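Local atomic coordinates of DNA ligase (Archaeoglobus fulgidus, PDB entry 3GDE), a protein that probably seals nicks in double-stranded DNA during replication, recombination and repair, using ATP and magnesium and releasing AMP and diphosphate. Residues E122-I127 with R160-E165; D177-A182 with E188-A193; I269-R272 with N276-N279. One frame throughout, in Å; residues are numbered along the deposited sequence.

Contact 1 (E122-I127 with R160-E165); sequences ETFDEI and RLILNE
Phe-124 reaches out from helix 117-129 and sets the far end of its ring against Leu-161 and Ile-162, in the last turn of helix 152-162. The contact is a buried helix-to-helix junction within the all-helical N-terminal region of the ligase, and a single aromatic residue carries one whole side of it. The backbones stay well apart, with 9.3 Å between the CA atoms of Phe-124 and Ile-162, so the ring has to bridge the interval. Its first torsion, chi1 -77°, places CG anti to the carbonyl carbon and beside the backbone N, and from there the ring extends to the opposing helix.

The two aliphatic partners use different parts of the ring. Leu-161 comes to the edge, close to the ring plane, with its CD2 methyl 3.8 Å from Phe-124 CE1. Ile-162 approaches at a slant on the other side of the ring tip, where its CG1 lies 3.9 Å from Phe-124 CZ and 4.1 Å from Phe-124 CE2. The CB of Leu-161 already points toward helix 117-129, whereas Ile-162 has to bring its CG1 branch round to meet the ring. Nothing polar passes between the segments, and all three touching residues are buried. Val-53 also packs on Phe-124, and Leu-69 and Leu-143 on Ile-162, which extends the apolar cluster to helices 66-77 and 135-149.

Immediately beyond these contacts helix 152-162 terminates, while Arg-160 forms salt bridges with Glu-17 and Asp-93. The chain turns away in a Schellman motif in which Asn-164 takes a positive phi of 62°. Glu-165 N makes a weak bond back to Arg-160 O, and Asn-164 N donates to Leu-161 O over 2.9 Å.

Contact 2 (D177-A182 with E188-A193); sequences DAIARA and ETVERA
A small, buried, wholly apolar contact joins two consecutive helices, 172-182 and 187-197, where Val-190 of the second presses its two methyls against Ile-179 and Ala-180 of the first. Only four residues, 183-186, connect the helices, so the contact lies just behind a tight change of chain direction.

Val-190 faces the first helix and divides its work between its branches. With chi1 at 167°, CG1 stands anti to the backbone N and CG2 anti to the carbonyl carbon, which spreads the pair over two neighbouring residues. The CG2 methyl sits over Ala-180, 4.0 Å from Ala-180 CB and equally 4.0 Å from Ala-180 CA, and thus rests on the backbone as much as on the side chain. The CG1 methyl is 4.1 Å from Ile-179 CG2, and that same isoleucine methyl is 4.1 Å from Val-190 CG2, so it meets both prongs of the valine. The two branched side chains are set at a slant to each other.

The small side chain of Ala-180 is consistent with this close approach: its CA lies 6.4 Å from the CA of Val-190. Pro-187, the first residue of the second helix, also touches Ala-180, and Asp-186 OD1 accepts a hydrogen bond from Glu-188 N.

Helix 200-216 closes the cluster, with Leu-200 against Ile-179 and with Val-203 and Leu-215 against Val-190. Elsewhere on the first helix, Ala-178 packs on Ile-29 of helix 22-34. The pair 172-182 and 187-197, joined by its four-residue loop, is a compact helix-loop-helix element of the all-helical N-terminal part of the ligase.

Contact 3 (I269-R272 with N276-N279); sequences IYSR and NVTN. With PO4 (phosphate ion), chain B.
The Tyr-270 ring meets Asn-276 at a slant, its CD1 4.0 Å from Asn-276 CA, while the ring of His-261 stands nearly perpendicular to it. Tyr-270 OH is hydrogen-bonded to His-223 O. The other flat group, the guanidinium of Arg-272, has phosphate oxygen O4 at its edge, close to its plane and 2.7 Å from Arg-272 NH1; the same NH1 makes a weak hydrogen bond of 3.3 Å to phosphate O1. The arginine chain is bent at its second and third torsions to bring NH1 there.

Behind these groups the chain folds back on strand 268-271 of the adenylation domain, with a single beta bridge between Tyr-270 and Asn-276. Val-277 N donates to Ile-269 O over 2.9 Å. At the other polar end of that residue, Ile-269 N gives Thr-278 OG1 a nearly straight bond of 2.7 Å (169°); Thr-278 chi1, -48°, sets OG1 anti to the carbonyl carbon, where it meets Ile-269 N. The CG2 methyls of Ile-269 and Val-277 pack 3.8 Å apart, the side chains crossing at about a right angle.

Arg-272 is a predicted ATP-binding residue, and its phosphate, probably from the crystallisation liquor, is also hydrogen-bonded to Arg-414 and Lys-420, likewise predicted to bind ATP. A leucine in its place would probably cost the phosphate both NH1 contacts and one nearby positive charge.

The three contacts follow one another along the chain without overlap and do not touch. Contacts 1 and 2 both belong to the helical N-terminal part, about 26 Å apart between centres, and are linked in sequence because helix 172-182 is the next helix after 152-162. Contact 3 lies in the adenylation domain, about 23 Å from contact 1 and about 27 Å from contact 2 between centres, although the nearest atoms of contacts 2 and 3 are only about 12 Å apart. It alone reaches the predicted ATP site: besides holding Arg-272, it places the side chain of Ser-271 about 7 Å from that of Arg-257 and about 10 Å from that of Glu-301. The helical contacts lie away from that site.

Contact 1 (E122-I127 with R160-E165)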
loop_
_atom_site.group_PDB
_atom_site.type_symbol
_atom_site.label_atom_id
_atom_site.label_comp_id
_atom_site.label_asym_id
_atom_site.label_seq_id
_atom_site.Cartn_x
_atom_site.Cartn_y
_atom_site.Cartn_z
ATOM N N GLU A 122 18.461 13.511 -5.598
ATOM C CA GLU A 122 19.819 12.934 -5.540
ATOM C C GLU A 122 20.203 12.548 -4.117
ATOM O O GLU A 122 20.715 11.458 -3.893
ATOM C CB GLU A 122 20.879 13.900 -6.098
ATOM C CG GLU A 122 20.566 14.499 -7.470
ATOM C CD GLU A 122 20.958 13.615 -8.659
ATOM O OE1 GLU A 122 20.941 14.155 -9.792
ATOM O OE2 GLU A 122 21.276 12.405 -8.477
ATOM N N THR A 123 19.949 13.450 -3.171
ATOM C CA THR A 123 20.197 13.209 -1.750
ATOM C C THR A 123 19.387 12.012 -1.228
ATOM O O THR A 123 19.925 11.163 -0.504
ATOM C CB THR A 123 19.868 14.468 -0.926
ATOM O OG1 THR A 123 20.505 15.596 -1.539
ATOM C CG2 THR A 123 20.346 14.318 0.523
ATOM N N PHE A 124 18.105 11.953 -1.610
ATOM C CA PHE A 124 17.229 10.796 -1.310
ATOM C C PHE A 124 17.756 9.475 -1.868
ATOM O O PHE A 124 17.772 8.466 -1.153
ATOM C CB PHE A 124 15.797 11.033 -1.801
ATOM C CG PHE A 124 14.982 11.948 -0.914
ATOM C CD1 PHE A 124 13.699 12.326 -1.283
ATOM C CD2 PHE A 124 15.503 12.447 0.278
ATOM C CE1 PHE A 124 12.928 13.163 -0.466
ATOM C CE2 PHE A 124 14.746 13.295 1.090
ATOM C CZ PHE A 124 13.455 13.646 0.715
ATOM N N ASP A 125 18.179 9.477 -3.137
ATOM C CA ASP A 125 18.731 8.273 -3.765
ATOM C C ASP A 125 20.000 7.781 -3.061
ATOM O O ASP A 125 20.179 6.573 -2.887
ATOM C CB ASP A 125 18.964 8.473 -5.270
ATOM C CG ASP A 125 17.653 8.515 -6.079
ATOM O OD1 ASP A 125 16.555 8.329 -5.509
ATOM O OD2 ASP A 125 17.726 8.724 -7.304
ATOM N N GLU A 126 20.864 8.708 -2.628
ATOM C CA GLU A 126 22.015 8.329 -1.816
ATOM C C GLU A 126 21.607 7.743 -0.458
ATOM O O GLU A 126 22.108 6.697 -0.072
ATOM C CB GLU A 126 22.992 9.481 -1.594
ATOM C CG GLU A 126 24.128 8.995 -0.690
ATOM C CD GLU A 126 25.261 9.967 -0.478
ATOM O OE1 GLU A 126 26.198 9.558 0.233
ATOM O OE2 GLU A 126 25.221 11.110 -0.991
ATOM N N ILE A 127 20.715 8.430 0.258
ATOM C CA ILE A 127 20.199 7.949 1.534
ATOM C C ILE A 127 19.643 6.525 1.437
ATOM O O ILE A 127 19.995 5.678 2.253
ATOM C CB ILE A 127 19.147 8.930 2.147
ATOM C CG1 ILE A 127 19.841 10.189 2.682
ATOM C CG2 ILE A 127 18.376 8.257 3.261
ATOM C CD1 ILE A 127 18.907 11.395 2.948
ATOM N N ARG A 160 7.538 16.271 5.827
ATOM C CA ARG A 160 6.262 15.595 5.594
ATOM C C ARG A 160 6.379 14.517 4.520
ATOM O O ARG A 160 5.719 13.480 4.600
ATOM C CB ARG A 160 5.173 16.602 5.238
ATOM C CG ARG A 160 4.736 17.444 6.428
ATOM C CD ARG A 160 3.437 18.153 6.158
ATOM N NE ARG A 160 3.128 19.163 7.166
ATOM C CZ ARG A 160 2.152 20.058 7.024
ATOM N NH1 ARG A 160 1.413 20.060 5.927
ATOM N NH2 ARG A 160 1.922 20.961 7.966
ATOM N N LEU A 161 7.241 14.770 3.537
ATOM C CA LEU A 161 7.510 13.833 2.451
ATOM C C LEU A 161 8.188 12.568 2.979
ATOM O O LEU A 161 7.721 11.463 2.705
ATOM C CB LEU A 161 8.347 14.516 1.352
ATOM C CG LEU A 161 8.803 13.769 0.094
ATOM C CD1 LEU A 161 7.659 13.019 -0.592
ATOM C CD2 LEU A 161 9.465 14.751 -0.886
ATOM N N ILE A 162 9.267 12.736 3.747
ATOM C CA ILE A 162 9.952 11.623 4.419
ATOM C C ILE A 162 9.006 10.806 5.327
ATOM O O ILE A 162 9.114 9.585 5.411
ATOM C CB ILE A 162 11.170 12.125 5.241
ATOM C CG1 ILE A 162 12.256 12.687 4.311
ATOM C CG2 ILE A 162 11.740 10.997 6.151
ATOM C CD1 ILE A 162 13.265 13.557 5.007
ATOM N N LEU A 163 8.087 11.495 5.996
ATOM C CA LEU A 163 7.085 10.862 6.854
ATOM C C LEU A 163 5.861 10.362 6.075
ATOM O O LEU A 163 4.941 9.801 6.663
ATOM C CB LEU A 163 6.654 11.831 7.968
ATOM C CG LEU A 163 7.768 12.156 8.976
ATOM C CD1 LEU A 163 7.349 13.228 9.963
ATOM C CD2 LEU A 163 8.251 10.907 9.700
ATOM N N ASN A 164 5.862 10.582 4.757
ATOM C CA ASN A 164 4.817 10.111 3.845
ATOM C C ASN A 164 3.380 10.632 4.070
ATOM O O ASN A 164 2.433 10.058 3.523
ATOM C CB ASN A 164 4.824 8.571 3.730
ATOM C CG ASN A 164 6.199 7.995 3.319
ATOM O OD1 ASN A 164 6.619 6.957 3.850
ATOM N ND2 ASN A 164 6.899 8.664 2.383
ATOM N N GLU A 165 3.223 11.702 4.851
ATOM C CA GLU A 165 1.928 12.387 4.997
ATOM C C GLU A 165 2.034 13.900 4.772
ATOM O O GLU A 165 2.447 14.653 5.654
ATOM C CB GLU A 165 1.171 12.011 6.311
ATOM C CG GLU A 165 1.550 12.734 7.618
ATOM C CD GLU A 165 0.365 12.958 8.625
ATOM O OE1 GLU A 165 -0.844 12.889 8.254
ATOM O OE2 GLU A 165 0.661 13.239 9.812
#

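Contact 2 (D177-A182 with E188-A193)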
loop_
_atom_site.group_PDB
_atom_site.type_symbol
_atom_site.label_atom_id
_atom_site.label_comp_id
_atom_site.label_asym_id
_atom_site.label_seq_id
_atom_site.Cartn_x
_atom_site.Cartn_y
_atom_site.Cartn_z
ATOM N N ASP A 177 -7.070 12.365 -11.750
ATOM C CA ASP A 177 -7.945 13.346 -12.375
ATOM C C ASP A 177 -7.185 14.593 -12.838
ATOM O O ASP A 177 -7.515 15.177 -13.877
ATOM C CB ASP A 177 -9.067 13.752 -11.409
ATOM C CG ASP A 177 -10.111 12.655 -11.201
ATOM O OD1 ASP A 177 -10.091 11.641 -11.921
ATOM O OD2 ASP A 177 -10.973 12.817 -10.312
ATOM N N ALA A 178 -6.177 14.990 -12.062
ATOM C CA ALA A 178 -5.366 16.173 -12.354
ATOM C C ALA A 178 -4.431 15.926 -13.531
ATOM O O ALA A 178 -4.227 16.808 -14.370
ATOM C CB ALA A 178 -4.585 16.596 -11.122
ATOM N N ILE A 179 -3.874 14.721 -13.596
ATOM C CA ILE A 179 -3.044 14.310 -14.724
ATOM C C ILE A 179 -3.876 14.221 -16.001
ATOM O O ILE A 179 -3.416 14.627 -17.079
ATOM C CB ILE A 179 -2.322 12.972 -14.449
ATOM C CG1 ILE A 179 -1.195 13.186 -13.423
ATOM C CG2 ILE A 179 -1.758 12.366 -15.751
ATOM C CD1 ILE A 179 -0.752 11.909 -12.708
ATOM N N ALA A 180 -5.091 13.681 -15.879
ATOM C CA ALA A 180 -6.029 13.637 -17.003
ATOM C C ALA A 180 -6.401 15.047 -17.502
ATOM O O ALA A 180 -6.407 15.300 -18.704
ATOM C CB ALA A 180 -7.276 12.849 -16.628
ATOM N N ARG A 181 -6.704 15.947 -16.566
ATOM C CA ARG A 181 -7.065 17.328 -16.873
ATOM C C ARG A 181 -5.920 18.091 -17.560
ATOM O O ARG A 181 -6.141 18.764 -18.572
ATOM C CB ARG A 181 -7.503 18.048 -15.595
ATOM C CG ARG A 181 -8.074 19.449 -15.822
ATOM C CD ARG A 181 -8.559 20.056 -14.529
ATOM N NE ARG A 181 -9.107 21.394 -14.709
ATOM C CZ ARG A 181 -10.389 21.656 -14.963
ATOM N NH1 ARG A 181 -11.267 20.666 -15.081
ATOM N NH2 ARG A 181 -10.793 22.916 -15.109
ATOM N N ALA A 182 -4.706 17.949 -17.019
ATOM C CA ALA A 182 -3.520 18.660 -17.483
ATOM C C ALA A 182 -3.132 18.301 -18.908
ATOM O O ALA A 182 -2.748 19.173 -19.695
ATOM C CB ALA A 182 -2.331 18.390 -16.547
ATOM N N GLU A 188 -10.030 7.573 -17.077
ATOM C CA GLU A 188 -10.067 6.109 -17.092
ATOM C C GLU A 188 -8.862 5.478 -17.751
ATOM O O GLU A 188 -8.427 4.410 -17.343
ATOM C CB GLU A 188 -11.327 5.588 -17.779
ATOM C CG GLU A 188 -12.400 5.174 -16.812
ATOM C CD GLU A 188 -13.563 6.140 -16.778
ATOM O OE1 GLU A 188 -13.362 7.313 -16.364
ATOM O OE2 GLU A 188 -14.685 5.710 -17.159
ATOM N N THR A 189 -8.330 6.128 -18.778
ATOM C CA THR A 189 -7.116 5.628 -19.399
ATOM C C THR A 189 -5.844 6.019 -18.639
ATOM O O THR A 189 -4.844 5.337 -18.767
ATOM C CB THR A 189 -7.082 5.849 -20.948
ATOM O OG1 THR A 189 -5.817 6.372 -21.385
ATOM C CG2 THR A 189 -8.185 6.747 -21.372
ATOM N N VAL A 190 -5.897 7.079 -17.828
ATOM C CA VAL A 190 -4.793 7.397 -16.896
ATOM C C VAL A 190 -4.767 6.319 -15.809
ATOM O O VAL A 190 -3.722 5.728 -15.511
ATOM C CB VAL A 190 -4.935 8.820 -16.247
ATOM C CG1 VAL A 190 -3.967 8.990 -15.062
ATOM C CG2 VAL A 190 -4.705 9.919 -17.287
ATOM N N GLU A 191 -5.946 6.084 -15.235
ATOM C CA GLU A 191 -6.196 4.996 -14.311
ATOM C C GLU A 191 -5.680 3.659 -14.835
ATOM O O GLU A 191 -4.900 2.998 -14.158
ATOM C CB GLU A 191 -7.695 4.882 -14.058
ATOM C CG GLU A 191 -8.084 3.666 -13.258
ATOM C CD GLU A 191 -8.372 4.010 -11.842
ATOM O OE1 GLU A 191 -9.576 4.106 -11.501
ATOM O OE2 GLU A 191 -7.399 4.208 -11.074
ATOM N N ARG A 192 -6.128 3.269 -16.030
ATOM C CA ARG A 192 -5.723 1.994 -16.645
ATOM C C ARG A 192 -4.218 1.839 -16.788
ATOM O O ARG A 192 -3.683 0.773 -16.516
ATOM C CB ARG A 192 -6.400 1.795 -18.003
ATOM C CG ARG A 192 -7.660 0.969 -17.945
ATOM C CD ARG A 192 -8.228 0.724 -19.340
ATOM N NE ARG A 192 -9.224 1.738 -19.698
ATOM C CZ ARG A 192 -9.097 2.606 -20.698
ATOM N NH1 ARG A 192 -8.017 2.588 -21.475
ATOM N NH2 ARG A 192 -10.065 3.493 -20.930
ATOM N N ALA A 193 -3.552 2.907 -17.221
ATOM C CA ALA A 193 -2.092 2.938 -17.362
ATOM C C ALA A 193 -1.362 2.814 -16.012
ATOM O O ALA A 193 -0.302 2.180 -15.911
ATOM C CB ALA A 193 -1.666 4.217 -18.078
#

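Contact 3 (I269-R272 with N276-N279)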
loop_
_atom_site.group_PDB
_atom_site.type_symbol
_atom_site.label_atom_id
_atom_site.label_comp_id
_atom_site.label_asym_id
_atom_site.label_seq_id
_atom_site.Cartn_x
_atom_site.Cartn_y
_atom_site.Cartn_z
ATOM N N ILE A 269 8.905 -11.742 -7.579
ATOM C CA ILE A 269 7.631 -12.068 -6.940
ATOM C C ILE A 269 7.135 -10.846 -6.176
ATOM O O ILE A 269 7.857 -10.274 -5.353
ATOM C CB ILE A 269 7.756 -13.291 -5.982
ATOM C CG1 ILE A 269 8.358 -14.503 -6.710
ATOM C CG2 ILE A 269 6.389 -13.647 -5.350
ATOM C CD1 ILE A 269 8.693 -15.672 -5.800
ATOM N N TYR A 270 5.908 -10.443 -6.476
ATOM C CA TYR A 270 5.250 -9.350 -5.778
ATOM C C TYR A 270 4.093 -9.856 -4.929
ATOM O O TYR A 270 3.369 -10.775 -5.326
ATOM C CB TYR A 270 4.755 -8.301 -6.774
ATOM C CG TYR A 270 5.877 -7.653 -7.537
ATOM C CD1 TYR A 270 6.614 -6.617 -6.974
ATOM C CD2 TYR A 270 6.212 -8.086 -8.818
ATOM C CE1 TYR A 270 7.669 -6.025 -7.668
ATOM C CE2 TYR A 270 7.257 -7.502 -9.524
ATOM C CZ TYR A 270 7.979 -6.466 -8.940
ATOM O OH TYR A 270 9.011 -5.872 -9.630
ATOM N N SER A 271 3.928 -9.259 -3.757
ATOM C CA SER A 271 2.831 -9.606 -2.866
ATOM C C SER A 271 1.531 -8.889 -3.275
ATOM O O SER A 271 1.480 -8.204 -4.301
ATOM C CB SER A 271 3.213 -9.267 -1.429
ATOM O OG SER A 271 3.355 -7.864 -1.270
ATOM N N ARG A 272 0.481 -9.074 -2.477
ATOM C CA ARG A 272 -0.838 -8.472 -2.712
ATOM C C ARG A 272 -0.746 -6.953 -2.807
ATOM O O ARG A 272 -1.416 -6.348 -3.638
ATOM C CB ARG A 272 -1.824 -8.944 -1.612
ATOM C CG ARG A 272 -3.085 -8.122 -1.314
ATOM C CD ARG A 272 -4.175 -8.143 -2.389
ATOM N NE ARG A 272 -4.164 -6.842 -3.032
ATOM C CZ ARG A 272 -5.071 -5.882 -2.888
ATOM N NH1 ARG A 272 -6.169 -6.046 -2.164
ATOM N NH2 ARG A 272 -4.871 -4.745 -3.526
ATOM N N ASN A 276 8.095 -6.253 -3.270
ATOM C CA ASN A 276 9.028 -7.215 -3.856
ATOM C C ASN A 276 9.487 -8.200 -2.768
ATOM O O ASN A 276 10.251 -7.845 -1.866
ATOM C CB ASN A 276 10.216 -6.484 -4.505
ATOM C CG ASN A 276 11.043 -7.376 -5.433
ATOM O OD1 ASN A 276 11.524 -6.922 -6.476
ATOM N ND2 ASN A 276 11.225 -8.632 -5.055
ATOM N N VAL A 277 8.989 -9.429 -2.845
ATOM C CA VAL A 277 9.264 -10.447 -1.823
ATOM C C VAL A 277 10.120 -11.588 -2.404
ATOM O O VAL A 277 10.205 -12.673 -1.829
ATOM C CB VAL A 277 7.938 -11.016 -1.191
ATOM C CG1 VAL A 277 7.214 -9.963 -0.353
ATOM C CG2 VAL A 277 7.000 -11.588 -2.267
ATOM N N THR A 278 10.754 -11.325 -3.542
ATOM C CA THR A 278 11.562 -12.322 -4.264
ATOM C C THR A 278 12.689 -12.951 -3.424
ATOM O O THR A 278 12.825 -14.172 -3.393
ATOM C CB THR A 278 12.150 -11.717 -5.551
ATOM O OG1 THR A 278 11.110 -11.034 -6.256
ATOM C CG2 THR A 278 12.745 -12.797 -6.458
ATOM N N ASN A 279 13.476 -12.116 -2.748
ATOM C CA ASN A 279 14.611 -12.583 -1.945
ATOM C C ASN A 279 14.178 -13.354 -0.698
ATOM O O ASN A 279 14.960 -14.130 -0.139
ATOM C CB ASN A 279 15.534 -11.414 -1.558
ATOM C CG ASN A 279 16.158 -10.743 -2.765
ATOM O OD1 ASN A 279 16.261 -11.340 -3.840
ATOM N ND2 ASN A 279 16.560 -9.488 -2.605
HETATM P P PO4 B . -8.561 -8.431 -0.984
HETATM O O1 PO4 B . -7.274 -9.053 -1.489
HETATM O O2 PO4 B . -9.670 -8.889 -1.894
HETATM O O3 PO4 B . -8.864 -8.888 0.426
HETATM O O4 PO4 B . -8.432 -6.934 -1.021
#